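Local coordinates for protein peptide methionine sulfoxide reductase MsrA (Treponema denticola ATCC 35405, PDB 5FA9) that probably repairs oxidised proteins as a fused MsrA-MsrB enzyme, reducing both the S and the R forms of methionine sulfoxide back to methionine with thioredoxin as reductant, at residues V57-S60 against S61-S64; Y98-D101 against S102-K105; R292-Y296 against D297-K301; L69-Y72 against F73-I76. The protein carries 2 engineered substitutions. All blocks are in the same frame, centred on the assembly; numbering follows the deposited sequence.

Contact 1: V57-S60 against S61-S64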
loop_
_atom_site.group_PDB
_atom_site.type_symbol
_atom_site.label_atom_id
_atom_site.label_comp_id
_atom_site.label_asym_id
_atom_site.label_seq_id
_atom_site.Cartn_x
_atom_site.Cartn_y
_atom_site.Cartn_z
ATOM N N VAL B 57 6.917 3.112 -1.383
ATOM C CA VAL B 57 5.510 2.737 -1.441
ATOM C C VAL B 57 4.872 3.390 -2.662
ATOM O O VAL B 57 4.908 4.611 -2.808
ATOM C CB VAL B 57 4.750 3.153 -0.169
ATOM C CG1 VAL B 57 3.281 2.776 -0.282
ATOM C CG2 VAL B 57 5.376 2.508 1.057
ATOM N N TYR B 58 4.287 2.578 -3.536
ATOM C CA TYR B 58 3.810 3.083 -4.818
ATOM C C TYR B 58 2.489 2.464 -5.266
ATOM O O TYR B 58 2.097 1.394 -4.801
ATOM C CB TYR B 58 4.873 2.847 -5.896
ATOM C CG TYR B 58 5.104 1.386 -6.227
ATOM C CD1 TYR B 58 5.902 0.586 -5.417
ATOM C CD2 TYR B 58 4.533 0.810 -7.355
ATOM C CE1 TYR B 58 6.119 -0.746 -5.719
ATOM C CE2 TYR B 58 4.743 -0.521 -7.664
ATOM C CZ TYR B 58 5.538 -1.294 -6.843
ATOM O OH TYR B 58 5.750 -2.620 -7.147
ATOM N N ASP B 59 1.814 3.157 -6.177
ATOM C CA ASP B 59 0.594 2.656 -6.796
ATOM C C ASP B 59 0.940 2.023 -8.140
ATOM O O ASP B 59 1.378 2.712 -9.064
ATOM C CB ASP B 59 -0.427 3.783 -6.976
ATOM C CG ASP B 59 -1.798 3.276 -7.393
ATOM O OD1 ASP B 59 -1.948 2.061 -7.643
ATOM O OD2 ASP B 59 -2.732 4.101 -7.474
ATOM N N SER B 60 0.741 0.715 -8.247
ATOM C CA SER B 60 1.120 -0.026 -9.445
ATOM C C SER B 60 0.268 0.346 -10.657
ATOM O O SER B 60 0.625 0.035 -11.792
ATOM C CB SER B 60 1.028 -1.531 -9.189
ATOM O OG SER B 60 -0.290 -1.907 -8.826
ATOM N N SER B 61 -0.856 1.014 -10.414
ATOM C CA SER B 61 -1.731 1.450 -11.497
ATOM C C SER B 61 -1.142 2.650 -12.233
ATOM O O SER B 61 -1.525 2.945 -13.364
ATOM C CB SER B 61 -3.121 1.795 -10.962
ATOM O OG SER B 61 -3.166 3.120 -10.462
ATOM N N VAL B 62 -0.212 3.343 -11.582
ATOM C CA VAL B 62 0.439 4.499 -12.185
ATOM C C VAL B 62 1.842 4.143 -12.664
ATOM O O VAL B 62 2.170 4.319 -13.838
ATOM C CB VAL B 62 0.524 5.680 -11.202
ATOM C CG1 VAL B 62 1.301 6.830 -11.822
ATOM C CG2 VAL B 62 -0.871 6.131 -10.793
ATOM N N VAL B 63 2.667 3.643 -11.749
ATOM C CA VAL B 63 4.022 3.225 -12.091
ATOM C C VAL B 63 4.220 1.740 -11.788
ATOM O O VAL B 63 3.912 1.267 -10.693
ATOM C CB VAL B 63 5.086 4.069 -11.343
ATOM C CG1 VAL B 63 4.836 4.066 -9.839
ATOM C CG2 VAL B 63 6.491 3.580 -11.671
ATOM N N SER B 64 4.718 1.002 -12.774
ATOM C CA SER B 64 4.942 -0.429 -12.615
ATOM C C SER B 64 6.272 -0.707 -11.928
ATOM O O SER B 64 7.157 0.151 -11.899
ATOM C CB SER B 64 4.900 -1.135 -13.972
ATOM O OG SER B 64 5.931 -0.665 -14.823
#
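Asp59 holds the turn that follows strand 51-59 by gripping Ser61 and the two residues after it. Its CB leads to a carboxylate that is swung anti to the backbone N (chi1 -170°), which carries the group forward over Ser61. CG lies 3.4 Å from Ser61 OG. OD1 accepts the backbone N-H of Ser61, N to OD1 3.2 Å, and is met from above the carboxylate plane. At the tip, OD2 takes a weak hydrogen bond from Ser61 OG. This bonding of an Asp carboxylate to the N-H two residues on is an Asx turn. The backbone carbonyl closes the turn further: Asp59 O accepts Val63 N at 3.1 Å, nearly in line with the C=O bond, and Val62 N at 3.0 Å from above the carbonyl plane. Beside it, Ser60 CA makes a C-H...O contact with Val63 O. The ring of Tyr58 crosses Val63 at about a right angle, with Tyr58 CD2 4.1 Å from Val63 CG1. Ser60 OG turns elsewhere, to Met1 O, and Ser64 OG caps helix 65-74 weakly through Glu67 N. One aspartate thus uses both carboxylate and carbonyl to fix the turn between strand and helix.

Contact 2: Y98-D101 against S102-K105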
loop_
_atom_site.group_PDB
_atom_site.type_symbol
_atom_site.label_atom_id
_atom_site.label_comp_id
_atom_site.label_asym_id
_atom_site.label_seq_id
_atom_site.Cartn_x
_atom_site.Cartn_y
_atom_site.Cartn_z
ATOM N N TYR B 98 12.669 -7.396 -1.253
ATOM C CA TYR B 98 11.228 -7.538 -1.409
ATOM C C TYR B 98 10.566 -8.015 -0.123
ATOM O O TYR B 98 11.159 -8.758 0.660
ATOM C CB TYR B 98 10.908 -8.508 -2.550
ATOM C CG TYR B 98 11.477 -9.897 -2.359
ATOM C CD1 TYR B 98 10.763 -10.875 -1.677
ATOM C CD2 TYR B 98 12.728 -10.231 -2.862
ATOM C CE1 TYR B 98 11.279 -12.144 -1.498
ATOM C CE2 TYR B 98 13.253 -11.500 -2.689
ATOM C CZ TYR B 98 12.524 -12.452 -2.008
ATOM O OH TYR B 98 13.041 -13.715 -1.832
ATOM N N VAL B 99 9.328 -7.583 0.082
ATOM C CA VAL B 99 8.516 -8.062 1.188
ATOM C C VAL B 99 7.349 -8.859 0.611
ATOM O O VAL B 99 6.658 -9.593 1.318
ATOM C CB VAL B 99 8.004 -6.892 2.054
ATOM C CG1 VAL B 99 6.987 -6.071 1.283
ATOM C CG2 VAL B 99 7.411 -7.397 3.354
ATOM N N ASP B 100 7.159 -8.720 -0.697
ATOM C CA ASP B 100 6.090 -9.400 -1.413
ATOM C C ASP B 100 6.684 -10.479 -2.316
ATOM O O ASP B 100 7.376 -10.172 -3.286
ATOM C CB ASP B 100 5.273 -8.394 -2.230
ATOM C CG ASP B 100 3.987 -8.985 -2.781
ATOM O OD1 ASP B 100 3.790 -10.214 -2.676
ATOM O OD2 ASP B 100 3.170 -8.212 -3.323
ATOM N N ASP B 101 6.411 -11.739 -1.992
ATOM C CA ASP B 101 7.006 -12.867 -2.707
ATOM C C ASP B 101 6.535 -12.969 -4.156
ATOM O O ASP B 101 7.130 -13.689 -4.957
ATOM C CB ASP B 101 6.704 -14.177 -1.975
ATOM C CG ASP B 101 7.342 -14.239 -0.602
ATOM O OD1 ASP B 101 8.434 -13.658 -0.426
ATOM O OD2 ASP B 101 6.752 -14.869 0.301
ATOM N N SER B 102 5.465 -12.255 -4.489
ATOM C CA SER B 102 4.953 -12.247 -5.857
ATOM C C SER B 102 5.867 -11.454 -6.789
ATOM O O SER B 102 5.748 -11.543 -8.010
ATOM C CB SER B 102 3.536 -11.671 -5.896
ATOM O OG SER B 102 3.532 -10.294 -5.560
ATOM N N MET B 103 6.777 -10.679 -6.205
ATOM C CA MET B 103 7.674 -9.829 -6.980
ATOM C C MET B 103 8.967 -10.538 -7.369
ATOM O O MET B 103 9.710 -10.051 -8.221
ATOM C CB MET B 103 8.016 -8.558 -6.197
ATOM C CG MET B 103 6.831 -7.664 -5.888
ATOM S SD MET B 103 7.351 -6.146 -5.065
ATOM C CE MET B 103 5.784 -5.297 -4.891
ATOM N N ILE B 104 9.230 -11.684 -6.745
ATOM C CA ILE B 104 10.506 -12.382 -6.901
ATOM C C ILE B 104 10.863 -12.668 -8.358
ATOM O O ILE B 104 11.967 -12.357 -8.805
ATOM C CB ILE B 104 10.513 -13.715 -6.124
ATOM C CG1 ILE B 104 10.293 -13.463 -4.632
ATOM C CG2 ILE B 104 11.825 -14.451 -6.337
ATOM C CD1 ILE B 104 10.267 -14.726 -3.798
ATOM N N LYS B 105 9.925 -13.246 -9.100
ATOM C CA LYS B 105 10.187 -13.609 -10.488
ATOM C C LYS B 105 10.299 -12.375 -11.379
ATOM O O LYS B 105 11.022 -12.387 -12.375
ATOM C CB LYS B 105 9.101 -14.551 -11.008
ATOM C CG LYS B 105 9.658 -15.816 -11.643
ATOM C CD LYS B 105 8.979 -17.063 -11.100
ATOM C CE LYS B 105 9.805 -18.307 -11.398
ATOM N NZ LYS B 105 9.575 -19.383 -10.392
#
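Ile104 lies over one face of the Tyr98 ring and forms the tight part of this contact. Its CG1 sits 3.8 Å from the ring centroid, 22° off the normal, a CH-pi contact displaced toward the rim. Ile104 CD1 reaches on to the phenol end, 3.5 Å from Tyr98 OH. The first torsion of Ile104 sets CG1 anti to the carbonyl carbon (chi1 -60°), which aims this branch back at the ring. Met103 is the buried residue here. Its extended chain runs past Asp100, with Met103 CG 4.0 Å from Asp100 CB, and continues to Lys3 and Ile5 of strand 2-8. Between strand 95-98 and helix 104-115 the chain makes an Asx turn: Asp100 OD1 accepts Ser102 N at 3.2 Å from above the carboxylate plane. The backbone bond from Met103 N to Asp100 O, at 3.0 Å, closes a beta turn over it. Ser102 OG adds a weak bond to the same OD1, at 2.9 Å. The outer side is looser. Asp101 and Ser102 are exposed, and the backbone bond from Ile104 N to Asp101 O is weak. Asp101 runs alongside Ile104, pointing the same way, and its OD1 makes a long, weak ion pair with Lys128.

Contact 3: R292-Y296 against D297-K301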
loop_
_atom_site.group_PDB
_atom_site.type_symbol
_atom_site.label_atom_id
_atom_site.label_comp_id
_atom_site.label_asym_id
_atom_site.label_seq_id
_atom_site.Cartn_x
_atom_site.Cartn_y
_atom_site.Cartn_z
ATOM N N ARG B 292 0.456 2.432 -33.281
ATOM C CA ARG B 292 1.105 1.462 -34.154
ATOM C C ARG B 292 1.596 0.277 -33.329
ATOM O O ARG B 292 2.443 0.436 -32.450
ATOM C CB ARG B 292 2.269 2.107 -34.908
ATOM C CG ARG B 292 3.035 1.147 -35.801
ATOM C CD ARG B 292 4.127 1.874 -36.573
ATOM N NE ARG B 292 5.265 1.007 -36.868
ATOM C CZ ARG B 292 6.461 1.131 -36.303
ATOM N NH1 ARG B 292 6.677 2.087 -35.410
ATOM N NH2 ARG B 292 7.442 0.301 -36.628
ATOM N N PHE B 293 1.067 -0.910 -33.612
ATOM C CA PHE B 293 1.418 -2.096 -32.842
ATOM C C PHE B 293 2.738 -2.712 -33.291
ATOM O O PHE B 293 2.988 -2.881 -34.485
ATOM C CB PHE B 293 0.306 -3.144 -32.926
ATOM C CG PHE B 293 0.626 -4.424 -32.207
ATOM C CD1 PHE B 293 0.576 -4.487 -30.825
ATOM C CD2 PHE B 293 0.970 -5.566 -32.914
ATOM C CE1 PHE B 293 0.869 -5.664 -30.158
ATOM C CE2 PHE B 293 1.263 -6.745 -32.254
ATOM C CZ PHE B 293 1.213 -6.794 -30.875
ATOM N N ILE B 294 3.578 -3.047 -32.317
ATOM C CA ILE B 294 4.861 -3.680 -32.583
ATOM C C ILE B 294 4.978 -4.987 -31.808
ATOM O O ILE B 294 5.093 -4.974 -30.583
ATOM C CB ILE B 294 6.035 -2.756 -32.211
ATOM C CG1 ILE B 294 5.904 -1.418 -32.942
ATOM C CG2 ILE B 294 7.364 -3.426 -32.526
ATOM C CD1 ILE B 294 7.097 -0.514 -32.782
ATOM N N PRO B 295 4.941 -6.123 -32.525
ATOM C CA PRO B 295 5.008 -7.459 -31.920
ATOM C C PRO B 295 6.243 -7.642 -31.043
ATOM O O PRO B 295 7.294 -7.074 -31.340
ATOM C CB PRO B 295 5.062 -8.392 -33.134
ATOM C CG PRO B 295 4.435 -7.613 -34.237
ATOM C CD PRO B 295 4.826 -6.188 -33.991
ATOM N N TYR B 296 6.104 -8.423 -29.976
ATOM C CA TYR B 296 7.197 -8.675 -29.039
ATOM C C TYR B 296 8.431 -9.242 -29.736
ATOM O O TYR B 296 9.561 -8.876 -29.412
ATOM C CB TYR B 296 6.733 -9.629 -27.934
ATOM C CG TYR B 296 7.774 -9.903 -26.871
ATOM C CD1 TYR B 296 7.969 -9.017 -25.820
ATOM C CD2 TYR B 296 8.554 -11.052 -26.913
ATOM C CE1 TYR B 296 8.916 -9.264 -24.844
ATOM C CE2 TYR B 296 9.504 -11.307 -25.942
ATOM C CZ TYR B 296 9.680 -10.410 -24.910
ATOM O OH TYR B 296 10.623 -10.656 -23.939
ATOM N N ASP B 297 8.203 -10.136 -30.692
ATOM C CA ASP B 297 9.284 -10.775 -31.433
ATOM C C ASP B 297 10.097 -9.781 -32.259
ATOM O O ASP B 297 11.285 -9.991 -32.504
ATOM C CB ASP B 297 8.727 -11.867 -32.349
ATOM C CG ASP B 297 8.167 -13.046 -31.580
ATOM O OD1 ASP B 297 8.430 -13.142 -30.362
ATOM O OD2 ASP B 297 7.463 -13.876 -32.192
ATOM N N LYS B 298 9.452 -8.698 -32.683
ATOM C CA LYS B 298 10.096 -7.720 -33.553
ATOM C C LYS B 298 10.529 -6.462 -32.805
ATOM O O LYS B 298 11.118 -5.555 -33.394
ATOM C CB LYS B 298 9.152 -7.342 -34.697
ATOM C CG LYS B 298 8.484 -8.536 -35.361
ATOM C CD LYS B 298 8.043 -8.217 -36.779
ATOM C CE LYS B 298 7.364 -9.416 -37.422
ATOM N NZ LYS B 298 6.270 -9.960 -36.566
ATOM N N MET B 299 10.232 -6.409 -31.510
ATOM C CA MET B 299 10.552 -5.244 -30.691
ATOM C C MET B 299 12.050 -4.955 -30.639
ATOM O O MET B 299 12.474 -3.813 -30.813
ATOM C CB MET B 299 10.013 -5.427 -29.270
ATOM C CG MET B 299 8.536 -5.104 -29.119
ATOM S SD MET B 299 7.959 -5.256 -27.418
ATOM C CE MET B 299 9.032 -4.084 -26.592
ATOM N N GLU B 300 12.842 -5.994 -30.396
ATOM C CA GLU B 300 14.286 -5.840 -30.250
ATOM C C GLU B 300 14.964 -5.397 -31.548
ATOM O O GLU B 300 15.873 -4.568 -31.526
ATOM C CB GLU B 300 14.904 -7.150 -29.755
ATOM C CG GLU B 300 16.290 -6.997 -29.152
ATOM C CD GLU B 300 16.609 -8.089 -28.149
ATOM O OE1 GLU B 300 15.848 -9.078 -28.082
ATOM O OE2 GLU B 300 17.618 -7.958 -27.426
ATOM N N LYS B 301 14.524 -5.951 -32.674
ATOM C CA LYS B 301 15.110 -5.614 -33.967
ATOM C C LYS B 301 14.741 -4.209 -34.431
ATOM O O LYS B 301 15.498 -3.580 -35.171
ATOM C CB LYS B 301 14.700 -6.642 -35.027
ATOM C CG LYS B 301 15.856 -7.494 -35.552
ATOM C CD LYS B 301 16.967 -7.671 -34.523
ATOM C CE LYS B 301 17.928 -8.780 -34.927
ATOM N NZ LYS B 301 19.041 -8.938 -33.950
#
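The Tyr296 ring meets Met299 SD obliquely, in a Met-aromatic contact with the sulfur 5.2 Å from the ring centroid and 59° off its normal. The nearest ring atom is Tyr296 CD1, 4.1 Å from Met299 SD. On the other side of the ring, Tyr296 CD2 lies 4.0 Å from Asp297 OD1, and the carboxylate plane is turned 65° from the ring. The same tyrosine makes a cation-pi contact with Lys312. Met299 has CG anti to its carbonyl carbon (chi1 -81°), which sets CG and SD beside Ile294 and Tyr296. Its CG packs on Ile294 CG2 at 4.0 Å. Met299 also touches Ile209 of strand 208-212 and Leu308 and Val311 of helix 308-311. Lys298 lies across Pro295, with Lys298 NZ 3.8 Å from Pro295 CG. Here strand 291-295, at the edge of a three-stranded antiparallel sheet, runs straight into the short helix 296-299 in the MsrB part. Lys298 N bonds Pro295 O at 3.0 Å, and Met299 N bonds Tyr296 O weakly at 3.3 Å. Met299 thus joins the strand end to the helix through apolar and sulfur contacts, while the charged residues Asp297 and Lys298 lie on the exposed side.

Contact 4: L69-Y72 against F73-I76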
loop_
_atom_site.group_PDB
_atom_site.type_symbol
_atom_site.label_atom_id
_atom_site.label_comp_id
_atom_site.label_asym_id
_atom_site.label_seq_id
_atom_site.Cartn_x
_atom_site.Cartn_y
_atom_site.Cartn_z
ATOM N N LEU B 69 12.289 -0.321 -11.328
ATOM C CA LEU B 69 13.576 -0.997 -11.419
ATOM C C LEU B 69 14.407 -0.396 -12.547
ATOM O O LEU B 69 15.637 -0.397 -12.493
ATOM C CB LEU B 69 13.384 -2.499 -11.630
ATOM C CG LEU B 69 12.786 -3.250 -10.438
ATOM C CD1 LEU B 69 12.674 -4.737 -10.733
ATOM C CD2 LEU B 69 13.612 -3.006 -9.184
ATOM N N ALA B 70 13.727 0.115 -13.569
ATOM C CA ALA B 70 14.400 0.801 -14.665
ATOM C C ALA B 70 15.042 2.090 -14.161
ATOM O O ALA B 70 16.185 2.397 -14.500
ATOM C CB ALA B 70 13.426 1.092 -15.796
ATOM N N HIS B 71 14.298 2.843 -13.355
ATOM C CA HIS B 71 14.827 4.044 -12.717
ATOM C C HIS B 71 15.998 3.701 -11.807
ATOM O O HIS B 71 17.000 4.416 -11.768
ATOM C CB HIS B 71 13.742 4.764 -11.911
ATOM C CG HIS B 71 12.759 5.519 -12.750
ATOM N ND1 HIS B 71 13.088 6.678 -13.421
ATOM C CD2 HIS B 71 11.452 5.288 -13.017
ATOM C CE1 HIS B 71 12.027 7.124 -14.070
ATOM N NE2 HIS B 71 11.021 6.299 -13.842
ATOM N N TYR B 72 15.855 2.604 -11.071
ATOM C CA TYR B 72 16.871 2.168 -10.120
ATOM C C TYR B 72 18.205 1.883 -10.803
ATOM O O TYR B 72 19.249 2.370 -10.367
ATOM C CB TYR B 72 16.388 0.927 -9.365
ATOM C CG TYR B 72 17.444 0.287 -8.494
ATOM C CD1 TYR B 72 17.887 0.909 -7.334
ATOM C CD2 TYR B 72 17.988 -0.948 -8.824
ATOM C CE1 TYR B 72 18.851 0.327 -6.534
ATOM C CE2 TYR B 72 18.949 -1.540 -8.028
ATOM C CZ TYR B 72 19.378 -0.898 -6.885
ATOM O OH TYR B 72 20.337 -1.482 -6.090
ATOM N N PHE B 73 18.167 1.101 -11.877
ATOM C CA PHE B 73 19.378 0.757 -12.616
ATOM C C PHE B 73 19.951 1.969 -13.348
ATOM O O PHE B 73 21.133 1.995 -13.691
ATOM C CB PHE B 73 19.099 -0.374 -13.608
ATOM C CG PHE B 73 19.210 -1.747 -13.008
ATOM C CD1 PHE B 73 18.107 -2.362 -12.437
ATOM C CD2 PHE B 73 20.420 -2.424 -13.011
ATOM C CE1 PHE B 73 18.208 -3.625 -11.883
ATOM C CE2 PHE B 73 20.527 -3.687 -12.460
ATOM C CZ PHE B 73 19.420 -4.289 -11.894
ATOM N N ARG B 74 19.108 2.968 -13.582
ATOM C CA ARG B 74 19.531 4.183 -14.269
ATOM C C ARG B 74 20.460 5.027 -13.398
ATOM O O ARG B 74 21.374 5.681 -13.901
ATOM C CB ARG B 74 18.310 5.007 -14.685
ATOM C CG ARG B 74 18.637 6.392 -15.217
ATOM C CD ARG B 74 17.412 7.286 -15.199
ATOM N NE ARG B 74 17.580 8.473 -16.031
ATOM C CZ ARG B 74 16.635 9.388 -16.222
ATOM N NH1 ARG B 74 15.451 9.252 -15.640
ATOM N NH2 ARG B 74 16.872 10.438 -16.996
ATOM N N ILE B 75 20.232 4.996 -12.089
ATOM C CA ILE B 75 20.959 5.868 -11.172
ATOM C C ILE B 75 22.066 5.154 -10.398
ATOM O O ILE B 75 22.668 5.736 -9.497
ATOM C CB ILE B 75 20.002 6.527 -10.159
ATOM C CG1 ILE B 75 19.355 5.466 -9.266
ATOM C CG2 ILE B 75 18.939 7.342 -10.879
ATOM C CD1 ILE B 75 18.468 6.040 -8.182
ATOM N N ILE B 76 22.339 3.900 -10.742
ATOM C CA ILE B 76 23.397 3.158 -10.061
ATOM C C ILE B 76 24.359 2.486 -11.034
ATOM O O ILE B 76 24.077 2.364 -12.225
ATOM C CB ILE B 76 22.831 2.061 -9.132
ATOM C CG1 ILE B 76 22.203 0.937 -9.959
ATOM C CG2 ILE B 76 21.840 2.646 -8.134
ATOM C CD1 ILE B 76 21.992 -0.340 -9.184
#
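Phe73 and Tyr72 pack as a T-shaped pair, the edge of Tyr72 toward the face of Phe73, with planes at 84° and centroids 5.6 Å apart. Ile76 CD1 lies over one face of the Tyr72 ring, 3.5 Å from Tyr72 CE2. The phenol projects past this methyl group, and its OH is hydrogen-bonded to Ala8 O.

The N-H groups of Phe73, Arg74 and Ile75 are bonded within the last turns of helix 65-74. Phe73 N gives a good bond to Leu69 O at 3.0 Å, with an N-H...O angle of 165°. The same carbonyl oxygen lies in the plane of the Phe73 ring, at its edge, close to CD1. Arg74 N is shared between Ala70 O and His71 O, weakly to each. Ile75 N is shared too, weakly with His71 O and with Tyr72 O at 3.3 Å. These divided bonds mark the helix giving way, and Ile75 is the first residue to leave helical angles.

His71 and Arg74 run side by side, His71 ND1 4.1 Å from Arg74 NH1, at each other's edges. They meet through Tyr18 of helix 12-19: its OH bonds His71 ND1 and, weakly, Arg74 NH1. His71 NE2 is held by Glu67 OE1, so both ring nitrogens have partners and the imidazole is fixed in rotation. The nearby guanidinium would probably disfavour a charged imidazole, while Glu67 would favour one. Buried polar atoms of His71 and Tyr72 are thus satisfied by Glu67 of the same helix, Tyr18 and the Ala8 backbone, while Tyr72 packs its edge on Phe73 and one face on Ile76.

Contacts 1, 2 and 4 belong to the MsrA part; contact 3 lies in the MsrB part, its centre 24 to 28 Å from the others. Contact 4 is core, contacts 1 and 3 are partly buried, and contact 2 is at the surface. Contacts 1 and 2 share one device, an aspartate-led turn from strand to helix, and they touch: Tyr58 OH packs on Met103 CE at 3.5 Å. Contact 1 leads into helix 65-74, and contact 4 ends that helix. Contact 3 also passes from strand to helix; its side-chain contacts are largely apolar and sulfur-aromatic, with no aspartate carboxylate bonded to a backbone N-H across its segments. Only contact 4 has an aromatic pair across its segments.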